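Lysozyme (Meretrix lusoria, PDB 4PJ2) hydrolyses the beta-1,4-linkages of peptidoglycan and of chitin-type chains and lyses the Gram-positive bacterium Micrococcus luteus. Local coordinates at residues G4-Q8 / R9-C13. Residues are numbered along the deposited sequence; the frame is centred on the assembly and turned at random.
Sequences GIVSQ and RCLSC
With chi1 of 78°, S7 holds OG between its own backbone N and carbonyl carbon, the setting from which a short hydroxyl can reach the first turn of the helix ahead; V6 instead turns CG1 opposite its backbone N (chi1 -173°), which brings CG1 against C10 and L11. S7 OG accepts from C10 N at 3.0 Å in a somewhat bent bond, while the backbone O of S7 takes L11 N at 3.0 Å. Serine thus serves as the N-cap of helix 8-19, the opening helix of this glycosyl hydrolase 22 lysozyme, answering an amide that has no earlier helical carbonyl to bind. The same OG is also hydrogen-bonded to the backbone O of Q122, tying the cap to the C-terminus. One residue before the cap, branched V6 sets CG1 3.6 Å from C10 SG and 3.7 Å from L11 CG, its side chain crossing that of L11 at about a right angle. Apolar bulk suits this buried corner, where V6 also touches M73 and F89, and the C10 sulfur is fixed by its disulfide to C86. Q8, an exposed residue, suits its place because a glutamine amide offers both acceptor and donor: OE1 binds F1 N and NE2 binds A2 O.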
ATOM      1  N   GLY D   4      10.306   0.790  22.918  1.00 26.66           N
ATOM      2  CA  GLY D   4      10.504   1.735  21.828  1.00 25.42           C
ATOM      3  C   GLY D   4       9.586   2.926  22.003  1.00 24.58           C
ATOM      4  O   GLY D   4       9.145   3.210  23.108  1.00 25.74           O
ATOM      5  N   ILE D   5       9.278   3.629  20.920  1.00 22.88           N
ATOM      6  CA  ILE D   5       8.505   4.860  21.053  1.00 22.79           C
ATOM      7  C   ILE D   5       7.017   4.642  21.291  1.00 22.24           C
ATOM      8  O   ILE D   5       6.324   5.552  21.730  1.00 23.52           O
ATOM      9  CB  ILE D   5       8.691   5.795  19.852  1.00 23.32           C
ATOM     10  CG1 ILE D   5       8.144   5.191  18.562  1.00 23.42           C
ATOM     11  CG2 ILE D   5      10.176   6.153  19.724  1.00 24.63           C
ATOM     12  CD1 ILE D   5       8.242   6.152  17.397  1.00 24.65           C
ATOM     13  N   VAL D   6       6.521   3.445  21.000  1.00 21.15           N
ATOM     14  CA  VAL D   6       5.112   3.142  21.228  1.00 21.55           C
ATOM     15  C   VAL D   6       4.946   2.589  22.646  1.00 22.94           C
ATOM     16  O   VAL D   6       5.721   1.733  23.050  1.00 23.91           O
ATOM     17  CB  VAL D   6       4.579   2.115  20.204  1.00 20.92           C
ATOM     18  CG1 VAL D   6       3.062   1.952  20.369  1.00 21.96           C
ATOM     19  CG2 VAL D   6       4.952   2.537  18.778  1.00 20.90           C
ATOM     20  N   SER D   7       3.936   3.065  23.380  1.00 23.22           N
ATOM     21  CA  SER D   7       3.687   2.616  24.753  1.00 24.54           C
ATOM     22  C   SER D   7       3.152   1.184  24.765  1.00 24.12           C
ATOM     23  O   SER D   7       2.543   0.709  23.806  1.00 24.14           O
ATOM     24  CB  SER D   7       2.670   3.531  25.452  1.00 24.26           C
ATOM     25  OG  SER D   7       1.338   3.223  25.037  1.00 24.83           O
ATOM     26  N   GLN D   8       3.370   0.499  25.879  1.00 24.66           N
ATOM     27  CA  GLN D   8       2.897  -0.864  26.056  1.00 26.05           C
ATOM     28  C   GLN D   8       1.381  -0.963  25.974  1.00 25.54           C
ATOM     29  O   GLN D   8       0.860  -1.878  25.352  1.00 25.88           O
ATOM     30  CB  GLN D   8       3.385  -1.428  27.385  1.00 27.56           C
ATOM     31  CG  GLN D   8       4.881  -1.593  27.447  1.00 28.45           C
ATOM     32  CD  GLN D   8       5.394  -2.631  26.480  1.00 29.35           C
ATOM     33  OE1 GLN D   8       5.009  -3.794  26.545  1.00 30.39           O
ATOM     34  NE2 GLN D   8       6.242  -2.206  25.547  1.00 29.64           N
ATOM     35  N   ARG D   9       0.665  -0.013  26.567  1.00 25.79           N
ATOM     36  CA  ARG D   9      -0.800  -0.072  26.513  1.00 27.56           C
ATOM     37  C   ARG D   9      -1.284   0.117  25.075  1.00 25.86           C
ATOM     38  O   ARG D   9      -2.227  -0.540  24.626  1.00 26.23           O
ATOM     39  CB  ARG D   9      -1.427   0.970  27.433  1.00 30.65           C
ATOM     40  CG  ARG D   9      -1.249   0.647  28.914  1.00 34.90           C
ATOM     41  CD  ARG D   9      -1.782   1.749  29.814  1.00 38.93           C
ATOM     42  NE  ARG D   9      -1.194   1.664  31.149  1.00 42.47           N
ATOM     43  CZ  ARG D   9      -1.259   2.625  32.066  1.00 44.84           C
ATOM     44  NH1 ARG D   9      -1.894   3.763  31.805  1.00 45.87           N
ATOM     45  NH2 ARG D   9      -0.681   2.451  33.252  1.00 45.71           N
ATOM     46  N   CYS D  10      -0.618   0.992  24.332  1.00 25.27           N
ATOM     47  CA  CYS D  10      -1.003   1.224  22.954  1.00 23.99           C
ATOM     48  C   CYS D  10      -0.794  -0.028  22.132  1.00 23.59           C
ATOM     49  O   CYS D  10      -1.683  -0.437  21.372  1.00 23.24           O
ATOM     50  CB  CYS D  10      -0.175   2.360  22.364  1.00 24.03           C
ATOM     51  SG  CYS D  10      -0.483   2.663  20.591  1.00 25.56           S
ATOM     52  N   LEU D  11       0.354  -0.672  22.310  1.00 22.30           N
ATOM     53  CA  LEU D  11       0.626  -1.918  21.614  1.00 23.49           C
ATOM     54  C   LEU D  11      -0.407  -2.987  21.951  1.00 23.79           C
ATOM     55  O   LEU D  11      -0.874  -3.697  21.080  1.00 23.89           O
ATOM     56  CB  LEU D  11       2.036  -2.426  21.913  1.00 22.79           C
ATOM     57  CG  LEU D  11       3.184  -1.654  21.226  1.00 23.58           C
ATOM     58  CD1 LEU D  11       4.524  -2.149  21.702  1.00 24.56           C
ATOM     59  CD2 LEU D  11       3.129  -1.781  19.712  1.00 23.69           C
ATOM     60  N   SER D  12      -0.786  -3.095  23.215  1.00 24.18           N
ATOM     61  CA  SER D  12      -1.806  -4.046  23.618  0.82 24.61           C
ATOM     62  C   SER D  12      -3.128  -3.771  22.895  1.00 24.39           C
ATOM     63  O   SER D  12      -3.790  -4.695  22.408  1.00 24.58           O
ATOM     64  CB  SER D  12      -1.976  -3.981  25.143  0.82 25.63           C
ATOM     65  OG  SER D  12      -3.025  -4.830  25.598  0.82 26.70           O
ATOM     66  N   CYS D  13      -3.529  -2.508  22.845  1.00 22.79           N
ATOM     67  CA  CYS D  13      -4.770  -2.151  22.181  1.00 23.64           C
ATOM     68  C   CYS D  13      -4.715  -2.450  20.690  1.00 22.19           C
ATOM     69  O   CYS D  13      -5.691  -2.958  20.125  1.00 22.84           O
ATOM     70  CB  CYS D  13      -5.120  -0.685  22.450  1.00 23.80           C
ATOM     71  SG  CYS D  13      -5.580  -0.368  24.180  1.00 25.58           S
TER